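Local coordinates for EvpC (PDB 3EAA), which probably forms hexameric rings that build the tube of the type VI secretion system and is itself secreted, at residues I7-V12 / V68-A73; D19-W24 / E86-A91; S55-T60 / P81-E86; K61-A66 / Y110-A115; Y137-Q142 / G148-E153. All blocks are in the same frame, centred on the assembly; numbering follows the deposited sequence.

Interaction 1 of 5, residues I7-V12 / V68-A73; sequences IKLDKV and VKLASA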
# COMPACT_ATOMS: atom_id res chain seq x y z
N ILE A 7 16.74 -26.04 9.61
CA ILE A 7 17.64 -25.92 8.47
C ILE A 7 19.11 -26.14 8.86
O ILE A 7 19.58 -25.62 9.86
CB ILE A 7 17.48 -24.55 7.78
CG1 ILE A 7 17.95 -24.63 6.32
CG2 ILE A 7 18.22 -23.45 8.54
CD1 ILE A 7 17.78 -23.34 5.57
N LYS A 8 19.82 -26.92 8.04
CA LYS A 8 21.19 -27.31 8.35
C LYS A 8 22.25 -26.81 7.37
O LYS A 8 22.07 -26.88 6.15
CB LYS A 8 21.30 -28.83 8.46
CG LYS A 8 22.73 -29.33 8.35
CD LYS A 8 22.80 -30.82 8.63
CE LYS A 8 24.23 -31.26 8.92
NZ LYS A 8 24.28 -32.54 9.69
N LEU A 9 23.35 -26.31 7.92
CA LEU A 9 24.49 -25.81 7.16
C LEU A 9 25.75 -26.53 7.60
O LEU A 9 25.92 -26.82 8.79
CB LEU A 9 24.70 -24.33 7.42
CG LEU A 9 24.00 -23.28 6.57
CD1 LEU A 9 23.89 -22.00 7.37
CD2 LEU A 9 24.76 -23.03 5.28
N ASP A 10 26.63 -26.80 6.65
CA ASP A 10 27.86 -27.52 6.92
C ASP A 10 28.81 -26.73 7.80
O ASP A 10 29.28 -25.66 7.42
CB ASP A 10 28.54 -27.92 5.61
CG ASP A 10 27.72 -28.91 4.83
OD1 ASP A 10 27.21 -29.87 5.45
OD2 ASP A 10 27.58 -28.74 3.59
N LYS A 11 29.09 -27.27 8.98
CA LYS A 11 29.95 -26.63 9.98
C LYS A 11 29.42 -25.26 10.40
O LYS A 11 30.14 -24.27 10.36
CB LYS A 11 31.41 -26.54 9.49
CG LYS A 11 32.25 -27.81 9.73
CD LYS A 11 33.73 -27.64 9.33
CE LYS A 11 33.92 -27.66 7.82
NZ LYS A 11 35.30 -27.26 7.38
N VAL A 12 28.15 -25.21 10.80
CA VAL A 12 27.49 -23.97 11.21
C VAL A 12 26.41 -24.25 12.25
O VAL A 12 25.22 -24.25 11.94
CB VAL A 12 26.86 -23.21 10.01
CG1 VAL A 12 26.18 -21.94 10.49
CG2 VAL A 12 27.90 -22.88 8.96
N VAL A 68 26.27 -14.77 13.73
CA VAL A 68 27.58 -14.22 13.39
C VAL A 68 28.16 -14.88 12.15
O VAL A 68 28.72 -14.21 11.29
CB VAL A 68 28.56 -14.32 14.56
CG1 VAL A 68 29.95 -13.93 14.10
CG2 VAL A 68 28.11 -13.41 15.69
N LYS A 69 27.99 -16.19 12.04
CA LYS A 69 28.52 -16.92 10.90
C LYS A 69 27.73 -16.56 9.65
O LYS A 69 28.27 -16.47 8.55
CB LYS A 69 28.44 -18.42 11.16
CG LYS A 69 28.80 -18.82 12.59
CD LYS A 69 30.21 -19.40 12.71
CE LYS A 69 31.25 -18.41 13.24
NZ LYS A 69 31.97 -17.69 12.16
N LEU A 70 26.44 -16.35 9.84
CA LEU A 70 25.58 -15.95 8.74
C LEU A 70 25.97 -14.56 8.30
O LEU A 70 26.04 -14.27 7.11
CB LEU A 70 24.12 -15.98 9.18
CG LEU A 70 23.79 -17.40 9.66
CD1 LEU A 70 22.52 -17.48 10.49
CD2 LEU A 70 23.75 -18.37 8.49
N ALA A 71 26.25 -13.71 9.28
CA ALA A 71 26.68 -12.35 9.00
C ALA A 71 27.96 -12.38 8.19
O ALA A 71 28.06 -11.74 7.15
CB ALA A 71 26.87 -11.57 10.28
N SER A 72 28.94 -13.14 8.66
CA SER A 72 30.22 -13.21 7.98
C SER A 72 30.06 -13.84 6.60
O SER A 72 30.67 -13.40 5.63
CB SER A 72 31.19 -14.04 8.81
OG SER A 72 31.16 -13.63 10.16
N ALA A 73 29.24 -14.87 6.52
CA ALA A 73 29.05 -15.55 5.26
C ALA A 73 28.69 -14.53 4.18
O ALA A 73 29.30 -14.48 3.11
CB ALA A 73 27.99 -16.63 5.37

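Interaction 2 of 5, residues D19-W24 / E86-A91; sequences DKHKKW and EICTQA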
# COMPACT_ATOMS: atom_id res chain seq x y z
N ASP A 19 15.30 -33.82 19.49
CA ASP A 19 16.08 -35.01 19.20
C ASP A 19 16.61 -35.07 17.77
O ASP A 19 17.82 -35.13 17.56
CB ASP A 19 15.23 -36.24 19.51
CG ASP A 19 14.86 -36.32 20.98
OD1 ASP A 19 15.76 -36.07 21.81
OD2 ASP A 19 13.69 -36.64 21.31
N LYS A 20 15.72 -35.05 16.79
CA LYS A 20 16.12 -35.26 15.40
C LYS A 20 16.87 -34.09 14.75
O LYS A 20 17.41 -34.22 13.65
CB LYS A 20 14.91 -35.67 14.55
N HIS A 21 16.92 -32.94 15.42
CA HIS A 21 17.56 -31.77 14.83
C HIS A 21 18.48 -31.02 15.81
O HIS A 21 18.34 -29.82 16.03
CB HIS A 21 16.51 -30.82 14.26
CG HIS A 21 15.60 -31.46 13.26
ND1 HIS A 21 15.79 -31.36 11.90
CD2 HIS A 21 14.51 -32.25 13.42
CE1 HIS A 21 14.86 -32.03 11.27
NE2 HIS A 21 14.06 -32.59 12.17
N LYS A 22 19.44 -31.75 16.37
CA LYS A 22 20.31 -31.20 17.39
C LYS A 22 21.27 -30.15 16.82
O LYS A 22 21.98 -30.40 15.85
CB LYS A 22 21.07 -32.32 18.10
CG LYS A 22 20.17 -33.29 18.85
CD LYS A 22 20.93 -34.55 19.29
CE LYS A 22 20.00 -35.57 19.94
NZ LYS A 22 20.74 -36.69 20.60
N LYS A 23 21.27 -28.97 17.44
CA LYS A 23 22.12 -27.85 17.03
C LYS A 23 21.80 -27.32 15.62
O LYS A 23 22.53 -26.48 15.08
CB LYS A 23 23.60 -28.22 17.17
CG LYS A 23 24.09 -28.26 18.61
CD LYS A 23 25.40 -29.03 18.78
CE LYS A 23 26.62 -28.11 18.84
NZ LYS A 23 27.80 -28.77 19.48
N TRP A 24 20.72 -27.81 15.02
CA TRP A 24 20.22 -27.25 13.78
C TRP A 24 19.77 -25.83 14.03
O TRP A 24 19.64 -25.41 15.18
CB TRP A 24 19.01 -28.04 13.31
CG TRP A 24 19.35 -29.28 12.58
CD1 TRP A 24 20.12 -30.30 13.03
CD2 TRP A 24 18.90 -29.66 11.28
NE1 TRP A 24 20.20 -31.29 12.08
CE2 TRP A 24 19.45 -30.92 11.00
CE3 TRP A 24 18.09 -29.04 10.32
CZ2 TRP A 24 19.22 -31.58 9.80
CZ3 TRP A 24 17.86 -29.70 9.13
CH2 TRP A 24 18.42 -30.95 8.88
N GLU A 86 14.10 -28.64 6.27
CA GLU A 86 13.28 -29.73 6.79
C GLU A 86 12.10 -29.23 7.62
O GLU A 86 12.27 -28.59 8.66
CB GLU A 86 14.16 -30.65 7.63
CG GLU A 86 13.71 -32.07 7.68
CD GLU A 86 14.82 -33.01 8.11
OE1 GLU A 86 15.92 -32.95 7.52
OE2 GLU A 86 14.59 -33.82 9.04
N ILE A 87 10.89 -29.53 7.15
CA ILE A 87 9.69 -29.18 7.88
C ILE A 87 9.11 -30.45 8.48
O ILE A 87 8.90 -31.44 7.79
CB ILE A 87 8.66 -28.49 6.98
CG1 ILE A 87 9.33 -27.51 6.03
CG2 ILE A 87 7.64 -27.74 7.82
CD1 ILE A 87 9.81 -28.14 4.74
N CYS A 88 8.87 -30.42 9.79
CA CYS A 88 8.49 -31.61 10.53
C CYS A 88 7.16 -31.44 11.24
O CYS A 88 6.91 -30.40 11.84
CB CYS A 88 9.57 -31.96 11.56
SG CYS A 88 11.27 -32.01 10.91
N THR A 89 6.33 -32.47 11.20
CA THR A 89 5.00 -32.43 11.77
C THR A 89 4.99 -32.24 13.28
O THR A 89 5.77 -32.84 13.99
CB THR A 89 4.26 -33.73 11.47
OG1 THR A 89 5.00 -34.82 12.02
CG2 THR A 89 4.10 -33.91 9.97
N GLN A 90 4.09 -31.39 13.75
CA GLN A 90 3.90 -31.17 15.17
C GLN A 90 3.38 -32.43 15.83
O GLN A 90 3.89 -32.85 16.87
N ALA A 91 2.37 -33.04 15.23
CA ALA A 91 1.81 -34.29 15.73
C ALA A 91 2.44 -35.50 15.06
O ALA A 91 3.55 -35.43 14.54

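Interaction 3 of 5, residues S55-T60 / P81-E86; sequences SVLRVT and PTLELE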
# COMPACT_ATOMS: atom_id res chain seq x y z
N SER A 55 14.21 -19.51 -7.73
CA SER A 55 14.39 -18.42 -6.80
C SER A 55 15.24 -18.63 -5.59
O SER A 55 15.48 -19.71 -5.20
CB SER A 55 13.08 -17.77 -6.40
OG SER A 55 12.59 -18.26 -5.22
N VAL A 56 15.74 -17.57 -4.99
CA VAL A 56 16.48 -17.75 -3.76
C VAL A 56 15.51 -18.29 -2.73
O VAL A 56 14.29 -18.21 -2.90
CB VAL A 56 17.07 -16.42 -3.30
CG1 VAL A 56 17.95 -16.62 -2.10
CG2 VAL A 56 17.86 -15.79 -4.43
N LEU A 57 16.06 -18.88 -1.66
CA LEU A 57 15.25 -19.30 -0.53
C LEU A 57 15.35 -18.21 0.51
O LEU A 57 16.44 -17.73 0.79
CB LEU A 57 15.77 -20.60 0.05
CG LEU A 57 15.19 -21.00 1.41
CD1 LEU A 57 13.89 -21.75 1.24
CD2 LEU A 57 16.18 -21.85 2.18
N ARG A 58 14.21 -17.79 1.06
CA ARG A 58 14.21 -16.70 2.03
C ARG A 58 13.89 -17.21 3.41
O ARG A 58 12.74 -17.51 3.74
CB ARG A 58 13.20 -15.63 1.66
CG ARG A 58 13.55 -14.86 0.43
CD ARG A 58 12.77 -13.58 0.36
NE ARG A 58 13.39 -12.51 1.13
CZ ARG A 58 13.09 -11.23 0.95
NH1 ARG A 58 12.19 -10.89 0.04
NH2 ARG A 58 13.69 -10.29 1.68
N VAL A 59 14.90 -17.27 4.25
CA VAL A 59 14.68 -17.81 5.57
C VAL A 59 14.38 -16.70 6.57
O VAL A 59 14.92 -15.61 6.49
CB VAL A 59 15.87 -18.67 6.01
CG1 VAL A 59 16.01 -18.69 7.52
CG2 VAL A 59 15.69 -20.07 5.46
N THR A 60 13.50 -17.00 7.52
CA THR A 60 13.26 -16.11 8.64
C THR A 60 13.52 -16.84 9.95
O THR A 60 13.13 -17.99 10.11
CB THR A 60 11.83 -15.53 8.63
OG1 THR A 60 11.60 -14.88 7.38
CG2 THR A 60 11.66 -14.52 9.74
N PRO A 81 28.64 -26.48 0.89
CA PRO A 81 28.37 -27.58 -0.03
C PRO A 81 26.90 -27.90 -0.05
O PRO A 81 26.35 -28.31 -1.07
CB PRO A 81 29.10 -28.76 0.63
CG PRO A 81 29.98 -28.15 1.70
CD PRO A 81 29.28 -26.93 2.14
N THR A 82 26.25 -27.70 1.09
CA THR A 82 24.94 -28.29 1.29
C THR A 82 24.11 -27.58 2.34
O THR A 82 24.53 -27.40 3.48
CB THR A 82 25.10 -29.75 1.71
OG1 THR A 82 25.58 -30.51 0.60
CG2 THR A 82 23.78 -30.32 2.20
N LEU A 83 22.90 -27.21 1.94
CA LEU A 83 21.90 -26.70 2.85
C LEU A 83 20.69 -27.63 2.81
O LEU A 83 20.13 -27.89 1.76
CB LEU A 83 21.50 -25.29 2.44
CG LEU A 83 20.41 -24.70 3.33
CD1 LEU A 83 21.04 -24.23 4.62
CD2 LEU A 83 19.69 -23.58 2.62
N GLU A 84 20.30 -28.13 3.98
CA GLU A 84 19.15 -29.01 4.09
C GLU A 84 18.00 -28.31 4.79
O GLU A 84 18.11 -27.94 5.94
CB GLU A 84 19.50 -30.27 4.88
CG GLU A 84 20.40 -31.25 4.15
CD GLU A 84 21.08 -32.23 5.10
OE1 GLU A 84 20.37 -32.95 5.84
OE2 GLU A 84 22.32 -32.28 5.11
N LEU A 85 16.89 -28.14 4.10
CA LEU A 85 15.70 -27.64 4.75
C LEU A 85 14.76 -28.79 5.12
O LEU A 85 14.63 -29.78 4.39
CB LEU A 85 14.98 -26.61 3.88
CG LEU A 85 14.06 -25.69 4.69
CD1 LEU A 85 13.98 -24.31 4.05
CD2 LEU A 85 12.69 -26.31 4.87
N GLU A 86 14.10 -28.64 6.27
CA GLU A 86 13.28 -29.73 6.79
C GLU A 86 12.10 -29.23 7.62
O GLU A 86 12.27 -28.59 8.66
CB GLU A 86 14.16 -30.65 7.63
CG GLU A 86 13.71 -32.07 7.68
CD GLU A 86 14.82 -33.01 8.11
OE1 GLU A 86 15.92 -32.95 7.52
OE2 GLU A 86 14.59 -33.82 9.04

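Interaction 4 of 5, residues K61-A66 / Y110-A115; sequences KWMDCA and YQCSGA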
# COMPACT_ATOMS: atom_id res chain seq x y z
N LYS A 61 14.19 -16.17 10.88
CA LYS A 61 14.53 -16.77 12.16
C LYS A 61 15.00 -15.72 13.15
O LYS A 61 15.26 -14.58 12.78
CB LYS A 61 15.58 -17.87 11.99
CG LYS A 61 16.67 -17.54 10.98
CD LYS A 61 17.82 -16.78 11.62
CE LYS A 61 18.93 -17.71 12.09
NZ LYS A 61 20.04 -16.95 12.74
N TRP A 62 15.11 -16.11 14.42
CA TRP A 62 15.59 -15.21 15.46
C TRP A 62 17.09 -15.14 15.37
O TRP A 62 17.71 -15.85 14.58
CB TRP A 62 15.21 -15.70 16.85
CG TRP A 62 13.74 -15.84 17.08
CD1 TRP A 62 13.07 -16.95 17.54
CD2 TRP A 62 12.74 -14.84 16.84
NE1 TRP A 62 11.72 -16.69 17.60
CE2 TRP A 62 11.49 -15.41 17.17
CE3 TRP A 62 12.78 -13.53 16.37
CZ2 TRP A 62 10.30 -14.70 17.05
CZ3 TRP A 62 11.59 -12.83 16.25
CH2 TRP A 62 10.37 -13.42 16.59
N MSE A 63 17.68 -14.29 16.19
CA MSE A 63 19.11 -14.33 16.40
C MSE A 63 19.45 -15.57 17.18
O MSE A 63 18.79 -15.92 18.15
CB MSE A 63 19.59 -13.11 17.18
CG MSE A 63 20.13 -11.99 16.32
SE MSE A 63 21.35 -10.83 17.31
CE MSE A 63 22.16 -9.93 15.78
N ASP A 64 20.51 -16.23 16.76
CA ASP A 64 21.02 -17.32 17.56
C ASP A 64 22.53 -17.34 17.46
O ASP A 64 23.17 -16.30 17.28
CB ASP A 64 20.41 -18.64 17.10
CG ASP A 64 20.23 -18.69 15.61
OD1 ASP A 64 21.20 -18.35 14.91
OD2 ASP A 64 19.14 -19.07 15.16
N CYS A 65 23.08 -18.53 17.59
CA CYS A 65 24.52 -18.72 17.59
C CYS A 65 25.02 -18.76 16.16
O CYS A 65 26.23 -18.78 15.93
CB CYS A 65 24.83 -20.04 18.27
SG CYS A 65 23.81 -21.37 17.66
N ALA A 66 24.10 -18.82 15.21
CA ALA A 66 24.50 -18.94 13.82
C ALA A 66 24.62 -17.56 13.20
O ALA A 66 25.33 -17.38 12.22
CB ALA A 66 23.51 -19.77 13.06
N TYR A 110 22.05 -10.88 4.22
CA TYR A 110 21.70 -11.07 5.60
C TYR A 110 21.13 -9.75 6.03
O TYR A 110 21.72 -8.70 5.77
CB TYR A 110 22.95 -11.39 6.41
CG TYR A 110 22.73 -11.23 7.89
CD1 TYR A 110 22.43 -12.32 8.68
CD2 TYR A 110 22.80 -9.98 8.49
CE1 TYR A 110 22.22 -12.18 10.03
CE2 TYR A 110 22.59 -9.83 9.82
CZ TYR A 110 22.30 -10.93 10.59
OH TYR A 110 22.08 -10.79 11.94
N GLN A 111 19.97 -9.79 6.67
CA GLN A 111 19.38 -8.57 7.20
C GLN A 111 19.09 -8.75 8.67
O GLN A 111 18.84 -9.87 9.13
CB GLN A 111 18.09 -8.20 6.47
CG GLN A 111 18.28 -7.69 5.05
CD GLN A 111 18.60 -6.22 5.00
OE1 GLN A 111 18.11 -5.43 5.81
NE2 GLN A 111 19.44 -5.83 4.03
N CYS A 112 19.14 -7.65 9.41
CA CYS A 112 18.91 -7.68 10.84
C CYS A 112 18.00 -6.55 11.25
O CYS A 112 17.96 -5.52 10.59
CB CYS A 112 20.23 -7.60 11.60
SG CYS A 112 20.02 -8.19 13.29
N SER A 113 17.26 -6.74 12.34
CA SER A 113 16.32 -5.74 12.81
C SER A 113 15.77 -6.11 14.18
O SER A 113 15.63 -7.28 14.49
CB SER A 113 15.16 -5.60 11.81
OG SER A 113 14.10 -6.49 12.11
N GLY A 114 15.46 -5.10 14.99
CA GLY A 114 15.00 -5.35 16.34
C GLY A 114 13.77 -4.55 16.74
O GLY A 114 13.82 -3.32 16.79
N ALA A 115 12.69 -5.27 17.05
CA ALA A 115 11.42 -4.68 17.43
C ALA A 115 11.52 -3.57 18.47
O ALA A 115 10.79 -2.58 18.40

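Interaction 5 of 5, residues Y137-Q142 / G148-E153; sequences YVPQDQ and GKIGPE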
# COMPACT_ATOMS: atom_id res chain seq x y z
N TYR A 137 8.75 -35.13 -0.62
CA TYR A 137 7.59 -34.94 0.23
C TYR A 137 7.15 -36.28 0.81
O TYR A 137 7.37 -37.33 0.20
CB TYR A 137 6.44 -34.36 -0.60
CG TYR A 137 5.10 -34.32 0.11
CD1 TYR A 137 4.76 -33.25 0.92
CD2 TYR A 137 4.17 -35.35 -0.05
CE1 TYR A 137 3.55 -33.20 1.56
CE2 TYR A 137 2.95 -35.30 0.59
CZ TYR A 137 2.64 -34.22 1.40
OH TYR A 137 1.42 -34.14 2.06
N VAL A 138 6.52 -36.26 1.97
CA VAL A 138 5.99 -37.47 2.58
C VAL A 138 4.60 -37.22 3.14
O VAL A 138 4.42 -36.35 4.00
CB VAL A 138 6.90 -37.95 3.73
CG1 VAL A 138 6.25 -39.08 4.49
CG2 VAL A 138 8.25 -38.39 3.19
N PRO A 139 3.60 -37.97 2.66
CA PRO A 139 2.22 -37.98 3.18
C PRO A 139 2.16 -38.47 4.62
O PRO A 139 3.17 -38.96 5.14
CB PRO A 139 1.52 -38.99 2.27
CG PRO A 139 2.63 -39.79 1.69
CD PRO A 139 3.69 -38.79 1.45
N GLN A 140 1.00 -38.35 5.25
CA GLN A 140 0.82 -38.81 6.62
C GLN A 140 -0.50 -39.57 6.77
O GLN A 140 -1.56 -39.09 6.34
CB GLN A 140 0.86 -37.62 7.59
CG GLN A 140 0.99 -37.99 9.07
CD GLN A 140 1.03 -36.77 9.99
OE1 GLN A 140 1.70 -36.77 11.03
NE2 GLN A 140 0.32 -35.72 9.61
N ASP A 141 -0.43 -40.76 7.35
CA ASP A 141 -1.62 -41.57 7.59
C ASP A 141 -2.51 -40.92 8.64
O ASP A 141 -2.06 -40.62 9.74
CB ASP A 141 -1.23 -42.99 8.03
N GLN A 142 -3.78 -40.70 8.29
CA GLN A 142 -4.75 -40.21 9.24
C GLN A 142 -4.66 -40.96 10.56
O GLN A 142 -5.08 -40.46 11.60
N GLY A 148 4.21 -43.61 2.31
CA GLY A 148 5.32 -43.69 1.38
C GLY A 148 5.88 -42.33 1.00
O GLY A 148 5.14 -41.35 0.94
N LYS A 149 7.18 -42.27 0.76
CA LYS A 149 7.80 -41.01 0.35
C LYS A 149 7.62 -40.75 -1.14
O LYS A 149 7.70 -41.67 -1.95
CB LYS A 149 9.29 -41.00 0.70
CG LYS A 149 9.96 -39.67 0.39
CD LYS A 149 11.45 -39.70 0.68
CE LYS A 149 11.75 -39.53 2.16
NZ LYS A 149 13.22 -39.39 2.38
N ILE A 150 7.38 -39.49 -1.49
CA ILE A 150 7.08 -39.14 -2.87
C ILE A 150 8.32 -38.73 -3.66
O ILE A 150 8.84 -37.62 -3.50
CB ILE A 150 6.01 -38.05 -2.98
CG1 ILE A 150 4.73 -38.49 -2.25
CG2 ILE A 150 5.70 -37.74 -4.45
CD1 ILE A 150 4.33 -39.93 -2.51
N GLY A 151 8.74 -39.65 -4.54
CA GLY A 151 9.95 -39.57 -5.36
C GLY A 151 10.72 -38.24 -5.28
O GLY A 151 10.28 -37.23 -5.83
N PRO A 152 11.86 -38.26 -4.59
CA PRO A 152 12.82 -37.15 -4.52
C PRO A 152 13.22 -36.67 -5.90
O PRO A 152 13.94 -37.35 -6.63
CB PRO A 152 14.03 -37.79 -3.83
CG PRO A 152 13.79 -39.31 -3.95
CD PRO A 152 12.32 -39.41 -3.78
N GLU A 153 12.76 -35.48 -6.27
CA GLU A 153 13.12 -34.92 -7.56
C GLU A 153 13.73 -33.54 -7.34
O GLU A 153 13.82 -33.07 -6.20
CB GLU A 153 11.91 -34.85 -8.48
CG GLU A 153 11.53 -36.20 -9.06
CD GLU A 153 10.06 -36.33 -9.36
OE1 GLU A 153 9.52 -35.49 -10.12
OE2 GLU A 153 9.43 -37.28 -8.84

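Interaction 1 of 5, residues I7-V12 / V68-A73
The backbones of residues 7-12 and 68-73 stay well apart, the closest CA atoms being those of Val12 and Lys69 at 7.1 Å, so only side chains bridge the gap. Here helix 67-76 of the Hcp beta-barrel fold lies against the end of strand 4-9 and the loop that follows it. The contact is small and apolar, with two separate points of touch. At the first, Leu9 CD1 meets Leu70 CD2 at 3.8 Å, methyl against methyl, and the two leucines cross at a slant. Leucine suits both places: it is long enough to span a gap the backbones leave open, and both side chains are buried. Leu70 does not point straight at the strand from its root. Its CG stands opposite the carbonyl carbon (chi1 -57°), and the branch beyond brings CD2 over to Leu9. The same leucine also packs on Lys61 and Tyr110, while Leu9 rests on Phe80 and the neighbouring Ile7 faces Leu57, Val59 and Leu83. Thus the helix shares the apolar interior with both sheets. At the second point Lys69 serves two purposes. Its ammonium turns away to a salt bridge with Glu153 of the second subunit, where Ser72 OG also finds a partner. Its aliphatic root remains with the loop, Lys69 CB lying 4.2 Å from Val12 CG1.

Interaction 2 of 5, residues D19-W24 / E86-A91
A type II beta turn from His21 to Trp24, in the loop between strands 4-9 and 25-27 of the Hcp barrel, sets two aromatic rings beside Glu86 and Cys88 on strand 80-88. The backbones remain distant, with His21 CA and Glu86 CA 9.3 Å apart, and flat groups fill the interval. Glu86 carries the contact from the strand. Its chain is extended and CG lies opposite the backbone N (chi1 -152°), which carries the carboxylate out to the rings. One oxygen, OE2, sits at the edge of the imidazole near its plane, although the spacing there is too short in the model to be trusted. The carboxylate is turned 69° from that ring. The other oxygen, OE1, comes obliquely to the indole, 3.5 Å from Trp24 CH2. Within the turn the imidazole stands edge-on to the indole, its ND1 3.5 Å above the plane of the Trp24 ring, over its centre, while Tyr6 of strand 4-9 stacks on His21; a flat ring suits a place where edge and face are both used. Cys88, pointing from the strand to the same imidazole, makes an oblique sulfur-aromatic contact: its SG is 4.0 Å from the centroid of the His21 ring.

Interaction 3 of 5, residues S55-T60 / P81-E86
Leu57 of strand 52-62 meets Leu83 and Leu85 of strand 80-88 in the core of the Hcp barrel, where the two antiparallel sheets of the chain face each other. All the contact made between the two segments is apolar. Leu57 CD2 lies 3.9 Å from Leu83 CD2 and 3.8 Å from Leu85 CD1. Its other methyl, CD1, is likewise 3.8 Å from Leu85 CD1, so the fork of Leu57 straddles one methyl of Leu85 while a single branch reaches Leu83. Both pairs of side chains meet at a slant, not end on. The backbones are far apart, with 9.9 Å between Leu57 CA and Leu85 CA, and the length of leucine closes that distance. CG of Leu57 stands opposite its own backbone N (chi1 168°), which extends the fork across the space between the sheets. Val59, on the same face of its strand, is shorter and adds little.

The polar interactions belong to each strand's own surroundings. Ser55 OG donates to the neighbouring Val56 O at 2.9 Å. Arg58 is turned to the opposite face from Leu57 and Val59 and makes a salt bridge with Asp127. Across the core, Glu84 and Glu86 likewise leave the inner face to Leu83 and Leu85.

Around the cluster, strand 52-62 is hydrogen-bonded to strand 123-129, whose Phe128 touches Leu83 and Val59. Strand 80-88 runs between strands 4-9 and 96-102, and these contribute Ile7 and Leu9, Tyr100 and Phe102 to the same leucine packing.

Interaction 4 of 5, residues K61-A66 / Y110-A115
Met63, modelled as selenomethionine, meets Tyr110 and Cys112 with its terminal methyl just past Trp62, beside strand 105-113 of the Hcp barrel. The apolar contact is Met63 CE to Cys112 SG at 3.7 Å; the same methyl packs against the hydroxyl oxygen Tyr110 OH in van der Waals contact at 3.9 Å. The chain, extended beyond CG, crosses the tyrosine at about a right angle. A slim, unbranched side chain suits this reach, since the backbones stay apart, with Met63 CA and Cys112 CA at 8.7 Å. Tyr110 holds its CG opposite the backbone N (chi1 164°), and the length of its ring carries the hydroxyl to the methyl.

The ionic and polar interactions centre on residues 61-66. Lys61 NZ forms a salt bridge of 2.8 Å with Asp64 OD1, and Glu124 is a second partner. Asp64 OD1 also accepts from Ala66 N at 3.0 Å, a capping bond in the turn that leads into helix 67-76. The two donors approach this oxygen from opposite faces of the carboxylate plane.

Interface contacts come next: strand 105-113 pairs antiparallel with a strand of the second subunit, whose Trp32 meets the Tyr110 ring and whose Cys98 packs on Met63. Chemically, then, soft packing of a methyl borders the subunit interface, while the ammonium of Lys61 is shared by the carboxylates of Asp64 and Glu124, which should favour its charged form.

Interaction 5 of 5, residues Y137-Q142 / G148-E153
Tyr137 and Ile150 have the most surface buried in this contact, which draws together the two arms of the long connection between strands 132-134 and 154-156 of the Hcp barrel. A nearly straight hydrogen bond joins them: Ile150 N donates to Tyr137 O at 2.7 Å, with an angle of 170° at the hydrogen, and the donor lies almost on the line of the carbonyl. Their side chains run side by side in the same direction. Ile150 CG1 stands at the edge of the phenol ring, in its plane, 3.9 Å from Tyr137 CD2, and the same CG1 is 3.9 Å from Pro139 CD. This branched aliphatic group can therefore fill the angle between a flat ring and a proline. Val138 is the third contributor. Its CG2 lies 3.5 Å from Lys149 CG, covering the aliphatic part of a lysine whose chain then bends at chi3 (-80°) and whose ammonium pairs with Glu136. Asp64 and Cys65 of the third subunit pack on Tyr137 and Ile150 respectively. Val138 is backbone-bonded to Phe97 of strand 96-102, and Glu153 to Trp135, just after strand 132-134; in the sheet, strand 132-134 lies between strands 96-102 and 154-156.

Interaction 3 lies near the centre of the chain, where the two sheets face each other; the centres of interactions 1 and 4 lie about 11 and 16 Å from that of interaction 3. Interactions 1 and 4, whose segments alternate along the chain, adjoin around helix 67-76, and both touch the second subunit. Interaction 2 shares Glu86 and strand 80-88 with interaction 3, nested inside the loop interaction 2 closes. Interaction 5 opens only after the other four have closed and lies about 32 Å from interaction 4, on the opposite side of the chain's centre, against the third subunit. The core thus lies between two faces that join neighbouring copies, consistent with a hexameric ring of subunits.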